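Local structure of uncharacterized protein (Legionella pneumophila subsp. pneumophila, 4HFV) at residues 119-124 and 177-182; 137-142 and 160-165. The protein is a putative effector of the Dot/Icm type IV secretion system whose molecular function is not established, possibly linked to metaeffector activity. All coordinates share one frame; numbering follows the deposited sequence. Where two conformers were deposited one is given.

Contact 1 (119-124 and 177-182); sequences NREDLA and HEIIIA
Asp122 OD2 takes hydrogen bonds from two backbone N-H groups, those of Asn119 and Phe4, and helps fix the start of the helix whose first residue, Arg120, meets Glu178, Ile179 and Ala182. The bond from Asn119 N is 3.0 Å long to Asp122 OD2. It comes from the anti side, tilted out of the carboxylate plane. In return, Asn119 OD1 accepts from Asp122 N at 2.8 Å, with the donor nearly on the line of the C=O bond. Together they form a capping box at the N terminus of helix 120-136. The box starts a helix that runs back against helix 161-188. The short segments lie at 152°, close to antiparallel, with axes 10.5 Å apart. At this spacing long side chains make the contact. Arg120 reaches across and bends at chi3 (-70°), which turns its guanidinium along helix 161-188 toward Ala182. Arg120 CD lies 3.2 Å from Glu178 OE1, and the guanidinium and carboxylate planes stand 78° apart. Arg120 NE stays 4.4 Å from Glu178 OE1, too far for a salt bridge, so any attraction is probably weak. The other oxygen, Glu178 OE2, has a salt bridge to Lys174, one turn back on the same helix. Ile179 adds the apolar part. Its CG1 packs on Arg120 CB and also meets the guanidinium at its edge. Pro144 of the second subunit packs on Ile179, so the contact borders the dimer interface. The side chain of Arg176, a succinate-binding residue, is about 5 Å from that of Ile179; no succinate is bound to this chain. Ala182 CB comes obliquely to within 3.7 Å of Arg120 NH1. The extended Ile179 side chain ends with CD1 set 4.0 Å from Glu121 CA.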
ATOM      1  N   ASN A 119     -12.199  13.618  -3.091  1.00 21.28           N
ATOM      2  CA  ASN A 119     -12.365  13.014  -1.790  1.00 26.21           C
ATOM      3  C   ASN A 119     -11.198  12.048  -1.515  1.00 24.23           C
ATOM      4  O   ASN A 119     -10.250  11.969  -2.302  1.00 20.06           O
ATOM      5  CB  ASN A 119     -13.740  12.347  -1.639  1.00 27.42           C
ATOM      6  CG  ASN A 119     -13.965  11.205  -2.601  1.00 38.14           C
ATOM      7  OD1 ASN A 119     -13.038  10.483  -2.988  1.00 31.04           O
ATOM      8  ND2 ASN A 119     -15.219  11.027  -2.991  1.00 37.62           N
ATOM      9  N   ARG A 120     -11.230  11.364  -0.372  1.00 22.10           N
ATOM     10  CA  ARG A 120     -10.096  10.527   0.032  1.00 26.36           C
ATOM     11  C   ARG A 120      -9.882   9.392  -0.952  1.00 23.65           C
ATOM     12  O   ARG A 120      -8.743   8.963  -1.235  1.00 21.81           O
ATOM     13  CB  ARG A 120     -10.368   9.912   1.406  1.00 35.37           C
ATOM     14  CG  ARG A 120     -10.152  10.863   2.542  1.00 40.41           C
ATOM     15  CD  ARG A 120     -10.269  10.116   3.873  1.00 36.39           C
ATOM     16  NE  ARG A 120     -11.644   9.711   4.148  1.00 42.67           N
ATOM     17  CZ  ARG A 120     -12.487  10.398   4.919  1.00 50.97           C
ATOM     18  NH1 ARG A 120     -13.723   9.965   5.108  1.00 52.47           N
ATOM     19  NH2 ARG A 120     -12.102  11.521   5.504  1.00 52.01           N
ATOM     20  N   GLU A 121     -11.002   8.870  -1.426  0.54 25.06           N
ATOM     21  CA  GLU A 121     -10.997   7.775  -2.362  0.54 23.96           C
ATOM     22  C   GLU A 121     -10.295   8.249  -3.641  0.54 23.84           C
ATOM     23  O   GLU A 121      -9.320   7.639  -4.096  0.54 19.80           O
ATOM     24  CB  GLU A 121     -12.444   7.342  -2.606  0.54 31.05           C
ATOM     25  CG  GLU A 121     -13.226   7.086  -1.299  0.54 40.49           C
ATOM     26  CD  GLU A 121     -14.244   8.183  -0.946  0.54 50.32           C
ATOM     27  OE1 GLU A 121     -15.369   8.140  -1.507  0.54 51.58           O
ATOM     28  OE2 GLU A 121     -13.929   9.066  -0.099  0.54 27.18           O
ATOM     29  N   ASP A 122     -10.769   9.373  -4.179  1.00 26.16           N
ATOM     30  CA  ASP A 122     -10.194   9.947  -5.388  1.00 22.00           C
ATOM     31  C   ASP A 122      -8.697  10.138  -5.256  1.00 22.98           C
ATOM     32  O   ASP A 122      -7.945   9.873  -6.190  1.00 19.88           O
ATOM     33  CB  ASP A 122     -10.784  11.329  -5.653  1.00 19.72           C
ATOM     34  CG  ASP A 122     -12.274  11.296  -5.968  1.00 25.24           C
ATOM     35  OD1 ASP A 122     -12.752  10.300  -6.570  1.00 25.72           O
ATOM     36  OD2 ASP A 122     -12.970  12.280  -5.614  1.00 23.15           O
ATOM     37  N   LEU A 123      -8.270  10.660  -4.110  1.00 18.52           N
ATOM     38  CA  LEU A 123      -6.874  11.005  -3.933  1.00 16.84           C
ATOM     39  C   LEU A 123      -6.083   9.732  -3.845  1.00 15.09           C
ATOM     40  O   LEU A 123      -4.987   9.630  -4.422  1.00 18.45           O
ATOM     41  CB  LEU A 123      -6.661  11.785  -2.647  1.00 20.90           C
ATOM     42  CG  LEU A 123      -7.078  13.251  -2.753  1.00 24.63           C
ATOM     43  CD1 LEU A 123      -6.880  13.983  -1.442  1.00 26.06           C
ATOM     44  CD2 LEU A 123      -6.282  13.920  -3.864  1.00 34.16           C
ATOM     45  N   ALA A 124      -6.625   8.773  -3.098  1.00 16.26           N
ATOM     46  CA  ALA A 124      -5.960   7.482  -2.997  1.00 16.66           C
ATOM     47  C   ALA A 124      -5.763   6.896  -4.403  1.00 15.85           C
ATOM     48  O   ALA A 124      -4.681   6.453  -4.737  1.00 19.05           O
ATOM     49  CB  ALA A 124      -6.718   6.505  -2.106  1.00 17.66           C
ATOM     50  N   HIS A 177      -5.802   4.139   5.245  1.00 13.48           N
ATOM     51  CA  HIS A 177      -6.060   4.044   6.685  1.00 15.32           C
ATOM     52  C   HIS A 177      -7.351   4.787   7.044  1.00 16.27           C
ATOM     53  O   HIS A 177      -8.231   4.257   7.739  1.00 17.63           O
ATOM     54  CB  HIS A 177      -4.850   4.580   7.453  1.00 15.98           C
ATOM     55  CG  HIS A 177      -4.948   4.441   8.939  1.00 37.50           C
ATOM     56  ND1 HIS A 177      -4.304   3.440   9.633  1.00 33.53           N
ATOM     57  CD2 HIS A 177      -5.597   5.185   9.865  1.00 32.63           C
ATOM     58  CE1 HIS A 177      -4.563   3.565  10.925  1.00 36.88           C
ATOM     59  NE2 HIS A 177      -5.349   4.613  11.092  1.00 34.50           N
ATOM     60  N   GLU A 178      -7.472   6.020   6.556  1.00 15.79           N
ATOM     61  CA  GLU A 178      -8.608   6.859   6.932  1.00 17.01           C
ATOM     62  C   GLU A 178      -9.919   6.311   6.401  1.00 17.06           C
ATOM     63  O   GLU A 178     -10.947   6.390   7.071  1.00 18.63           O
ATOM     64  CB  GLU A 178      -8.398   8.298   6.460  1.00 22.00           C
ATOM     65  CG  GLU A 178      -7.200   8.954   7.090  1.00 28.22           C
ATOM     66  CD  GLU A 178      -6.937  10.350   6.545  1.00 39.13           C
ATOM     67  OE1 GLU A 178      -7.723  10.816   5.689  1.00 39.19           O
ATOM     68  OE2 GLU A 178      -5.941  10.979   6.984  1.00 42.28           O
ATOM     69  N   ILE A 179      -9.875   5.751   5.203  1.00 15.59           N
ATOM     70  CA  ILE A 179     -11.051   5.132   4.591  1.00 19.88           C
ATOM     71  C   ILE A 179     -11.563   3.959   5.413  1.00 20.71           C
ATOM     72  O   ILE A 179     -12.780   3.781   5.627  1.00 19.71           O
ATOM     73  CB  ILE A 179     -10.717   4.684   3.154  1.00 14.18           C
ATOM     74  CG1 ILE A 179     -10.654   5.926   2.238  1.00 14.17           C
ATOM     75  CG2 ILE A 179     -11.745   3.705   2.600  1.00 14.55           C
ATOM     76  CD1 ILE A 179     -10.016   5.633   0.893  1.00 17.73           C
ATOM     77  N   ILE A 180     -10.622   3.143   5.853  1.00 16.74           N
ATOM     78  CA  ILE A 180     -10.947   2.033   6.779  1.00 18.23           C
ATOM     79  C   ILE A 180     -11.572   2.542   8.059  1.00 20.29           C
ATOM     80  O   ILE A 180     -12.622   2.048   8.501  1.00 21.80           O
ATOM     81  CB  ILE A 180      -9.695   1.203   7.078  1.00 18.02           C
ATOM     82  CG1 ILE A 180      -9.405   0.275   5.897  1.00 20.22           C
ATOM     83  CG2 ILE A 180      -9.881   0.316   8.330  1.00 24.14           C
ATOM     84  CD1 ILE A 180      -7.957  -0.187   5.835  1.00 22.49           C
ATOM     85  N   ILE A 181     -10.946   3.541   8.660  1.00 20.60           N
ATOM     86  CA  ILE A 181     -11.449   4.079   9.898  1.00 22.84           C
ATOM     87  C   ILE A 181     -12.873   4.646   9.734  1.00 23.69           C
ATOM     88  O   ILE A 181     -13.727   4.513  10.618  1.00 25.84           O
ATOM     89  CB  ILE A 181     -10.507   5.169  10.464  1.00 23.16           C
ATOM     90  CG1 ILE A 181      -9.157   4.549  10.861  1.00 23.91           C
ATOM     91  CG2 ILE A 181     -11.173   5.854  11.653  1.00 25.76           C
ATOM     92  CD1 ILE A 181      -9.213   3.586  12.011  1.00 26.11           C
ATOM     93  N   ALA A 182     -13.119   5.293   8.602  1.00 22.26           N
ATOM     94  CA  ALA A 182     -14.396   5.975   8.393  1.00 35.32           C
ATOM     95  C   ALA A 182     -15.499   4.947   8.153  1.00 23.92           C
ATOM     96  O   ALA A 182     -16.616   5.120   8.621  1.00 25.82           O
ATOM     97  CB  ALA A 182     -14.293   6.945   7.242  1.00 21.93           C
TER

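Contact 2 (137-142 and 160-165)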
ATOM      1  N   HIS A 137       8.938   4.030 -14.367  1.00 12.36           N
ATOM      2  CA  HIS A 137       9.970   4.792 -15.055  1.00 20.59           C
ATOM      3  C   HIS A 137      11.194   4.980 -14.180  1.00 22.18           C
ATOM      4  O   HIS A 137      12.058   5.745 -14.534  1.00 15.41           O
ATOM      5  CB  HIS A 137       9.452   6.160 -15.528  1.00 19.49           C
ATOM      6  CG  HIS A 137       8.429   6.055 -16.610  1.00 12.53           C
ATOM      7  ND1 HIS A 137       8.737   5.597 -17.871  1.00 19.07           N
ATOM      8  CD2 HIS A 137       7.087   6.259 -16.598  1.00 15.41           C
ATOM      9  CE1 HIS A 137       7.634   5.545 -18.598  1.00 17.03           C
ATOM     10  NE2 HIS A 137       6.616   5.934 -17.844  1.00 16.20           N
ATOM     11  N   VAL A 138      11.286   4.237 -13.075  1.00 19.78           N
ATOM     12  CA  VAL A 138      12.497   4.228 -12.272  1.00 20.97           C
ATOM     13  C   VAL A 138      13.110   2.808 -12.161  1.00 28.94           C
ATOM     14  O   VAL A 138      14.315   2.631 -12.262  1.00 17.76           O
ATOM     15  CB  VAL A 138      12.210   4.796 -10.866  1.00 15.19           C
ATOM     16  CG1 VAL A 138      13.458   4.725  -9.985  1.00 16.24           C
ATOM     17  CG2 VAL A 138      11.704   6.265 -10.972  1.00 14.08           C
ATOM     18  N   TYR A 139      12.276   1.804 -11.941  1.00 17.03           N
ATOM     19  CA  TYR A 139      12.748   0.432 -11.694  1.00 18.34           C
ATOM     20  C   TYR A 139      12.400  -0.539 -12.819  1.00 18.77           C
ATOM     21  O   TYR A 139      11.346  -0.460 -13.426  1.00 18.01           O
ATOM     22  CB  TYR A 139      12.126  -0.092 -10.421  1.00 18.50           C
ATOM     23  CG  TYR A 139      12.302   0.837  -9.240  1.00 34.14           C
ATOM     24  CD1 TYR A 139      13.558   1.081  -8.712  1.00 18.76           C
ATOM     25  CD2 TYR A 139      11.205   1.463  -8.650  1.00 17.11           C
ATOM     26  CE1 TYR A 139      13.717   1.891  -7.620  1.00 18.48           C
ATOM     27  CE2 TYR A 139      11.357   2.287  -7.576  1.00 23.53           C
ATOM     28  CZ  TYR A 139      12.613   2.489  -7.056  1.00 17.53           C
ATOM     29  OH  TYR A 139      12.770   3.333  -6.003  1.00 18.66           O
ATOM     30  N   LYS A 140      13.291  -1.491 -13.059  1.00 27.37           N
ATOM     31  CA  LYS A 140      12.969  -2.640 -13.908  1.00 22.70           C
ATOM     32  C   LYS A 140      11.688  -3.305 -13.412  1.00 31.44           C
ATOM     33  O   LYS A 140      11.550  -3.596 -12.227  1.00 20.85           O
ATOM     34  CB  LYS A 140      14.145  -3.610 -13.918  1.00 22.57           C
ATOM     35  CG  LYS A 140      15.431  -2.920 -14.421  1.00 33.34           C
ATOM     36  CD  LYS A 140      16.673  -3.838 -14.327  1.00 46.12           C
ATOM     37  CE  LYS A 140      17.895  -3.164 -14.957  1.00 47.07           C
ATOM     38  NZ  LYS A 140      19.143  -3.961 -14.831  1.00 46.94           N
ATOM     39  N   ASN A 141      10.741  -3.502 -14.324  1.00 23.86           N
ATOM     40  CA  ASN A 141       9.404  -4.028 -13.987  1.00 19.90           C
ATOM     41  C   ASN A 141       8.686  -3.319 -12.845  1.00 23.51           C
ATOM     42  O   ASN A 141       7.899  -3.943 -12.132  1.00 21.82           O
ATOM     43  CB  ASN A 141       9.456  -5.527 -13.696  1.00 36.87           C
ATOM     44  CG  ASN A 141       8.094  -6.195 -13.881  1.00 36.56           C
ATOM     45  OD1 ASN A 141       7.203  -5.654 -14.566  1.00 34.81           O
ATOM     46  ND2 ASN A 141       7.926  -7.362 -13.286  1.00 39.96           N
ATOM     47  N   SER A 142       8.961  -2.027 -12.670  1.00 17.90           N
ATOM     48  CA  SER A 142       8.348  -1.228 -11.600  1.00 27.71           C
ATOM     49  C   SER A 142       8.715  -1.708 -10.219  1.00 27.18           C
ATOM     50  O   SER A 142       8.151  -1.233  -9.229  1.00 26.47           O
ATOM     51  CB  SER A 142       6.825  -1.225 -11.742  1.00 24.81           C
ATOM     52  OG  SER A 142       6.474  -0.771 -13.034  1.00 24.77           O
ATOM     53  N   SER A 160      14.124  14.595  -6.710  1.00 16.13           N
ATOM     54  CA  SER A 160      14.321  13.186  -6.339  1.00 19.25           C
ATOM     55  C   SER A 160      13.037  12.384  -6.579  1.00 13.02           C
ATOM     56  O   SER A 160      12.088  12.476  -5.815  1.00 15.43           O
ATOM     57  CB  SER A 160      14.721  13.043  -4.880  1.00 27.02           C
ATOM     58  OG  SER A 160      14.828  11.648  -4.545  1.00 25.31           O
ATOM     59  N   VAL A 161      13.010  11.635  -7.675  1.00 15.61           N
ATOM     60  CA  VAL A 161      11.848  10.845  -8.026  1.00 15.46           C
ATOM     61  C   VAL A 161      11.581   9.795  -6.934  1.00 21.24           C
ATOM     62  O   VAL A 161      10.421   9.492  -6.622  1.00 13.41           O
ATOM     63  CB  VAL A 161      12.011  10.225  -9.414  1.00 13.82           C
ATOM     64  CG1 VAL A 161      13.173   9.166  -9.457  1.00 17.66           C
ATOM     65  CG2 VAL A 161      10.718   9.578  -9.911  1.00 17.74           C
ATOM     66  N   VAL A 162      12.635   9.282  -6.291  1.00 15.62           N
ATOM     67  CA  VAL A 162      12.406   8.290  -5.228  1.00 15.10           C
ATOM     68  C   VAL A 162      11.755   8.920  -4.007  1.00 12.54           C
ATOM     69  O   VAL A 162      10.858   8.327  -3.411  1.00 11.19           O
ATOM     70  CB  VAL A 162      13.709   7.556  -4.807  1.00 19.41           C
ATOM     71  CG1 VAL A 162      13.449   6.610  -3.656  1.00 13.30           C
ATOM     72  CG2 VAL A 162      14.260   6.803  -5.977  1.00 17.14           C
ATOM     73  N   ASP A 163      12.186  10.125  -3.640  1.00 17.01           N
ATOM     74  CA  ASP A 163      11.539  10.868  -2.558  1.00 16.51           C
ATOM     75  C   ASP A 163      10.046  11.014  -2.859  1.00 20.32           C
ATOM     76  O   ASP A 163       9.208  10.852  -1.996  1.00 13.70           O
ATOM     77  CB  ASP A 163      12.148  12.255  -2.399  1.00 20.54           C
ATOM     78  CG  ASP A 163      13.453  12.239  -1.607  1.00 29.36           C
ATOM     79  OD1 ASP A 163      13.780  11.211  -0.973  1.00 24.32           O
ATOM     80  OD2 ASP A 163      14.143  13.266  -1.615  1.00 31.53           O
ATOM     81  N   ASP A 164       9.726  11.328  -4.102  1.00 13.25           N
ATOM     82  CA  ASP A 164       8.335  11.454  -4.517  1.00 15.02           C
ATOM     83  C   ASP A 164       7.552  10.125  -4.452  1.00 20.28           C
ATOM     84  O   ASP A 164       6.402  10.085  -3.999  1.00 14.98           O
ATOM     85  CB  ASP A 164       8.272  12.070  -5.937  1.00 11.96           C
ATOM     86  CG  ASP A 164       7.856  13.524  -5.927  1.00 17.64           C
ATOM     87  OD1 ASP A 164       7.826  14.182  -4.850  1.00 17.96           O
ATOM     88  OD2 ASP A 164       7.605  14.018  -7.046  1.00 20.83           O
ATOM     89  N   ILE A 165       8.166   9.030  -4.881  1.00 13.64           N
ATOM     90  CA  ILE A 165       7.532   7.710  -4.734  1.00 15.71           C
ATOM     91  C   ILE A 165       7.210   7.369  -3.273  1.00 17.16           C
ATOM     92  O   ILE A 165       6.082   6.970  -2.969  1.00 13.51           O
ATOM     93  CB  ILE A 165       8.382   6.645  -5.383  1.00 12.98           C
ATOM     94  CG1 ILE A 165       8.281   6.805  -6.901  1.00 14.35           C
ATOM     95  CG2 ILE A 165       7.913   5.200  -4.966  1.00 15.68           C
ATOM     96  CD1 ILE A 165       9.447   6.203  -7.672  1.00 13.80           C
TER
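Val138 pushes one methyl, CG2, into the fork of Val161. Val138 CG2 sits 3.6 Å from both Val161 CG1 and Val161 CG2, so the two side chains meet tip to tip. The first torsion of Val161 (66°) puts CG1 between the backbone N and the carbonyl carbon and leaves both methyls facing Val138. Ile165, one helical turn later, closes the hollow: its CD1 is 4.0 Å from Val138 CG2. Val138 is thus the bump, and one side of the first turn of helix 161-188 is the socket. The turn begins at an N-cap, where Ser160 OG accepts from Asp163 N. Leu134 of helix 120-136 also touches Val161 and Ile165, so helix 120-136 packs against the same two residues that receive Val138. Next to it, Tyr139 approaches Val162 at about a right angle. Tyr139 OH ends 3.8 Å from Val162 CG2 and 4.1 Å from Val162 CG1, resting across the pair of methyls. The ring is propped from one face by its own neighbour: Val138 CG1 lies 3.6 Å above the ring plane of Tyr139, over its centre. Tyr148 adds an edge-to-face ring contact. Ile180 of the second subunit packs on Tyr139, Val162 and Ile165, which places the loop at the dimer interface. Ile165 also lies near the succinate-binding residue Ser169, with about 5 Å between their side chains. No hydrogen bond joins the two segments. The contact therefore rests on the fit of buried methyls and on the Tyr139 ring with its hydroxyl end, while polar bonds such as Val138 O to Gln152 NE2 hold the loop from other sides.

How the contacts relate
From the N terminus, the chain reaches helix 120-136, whose first turn belongs to contact 1. The loop that follows holds 137-142, and the chain then wanders without helix or strand to 160-165, where contact 2 closes a short loop. Helix 161-188 then runs back to 177-182, where contact 1 closes the longer one. Contact 2 is therefore nested inside contact 1. Their centres are 24 Å apart and the nearest atoms are about 11 Å apart, so the two do not meet directly. Both use helix 161-188: contact 2 ties its start to the connecting loop, contact 1 ties its later part to the start of helix 120-136. Both also touch the second subunit.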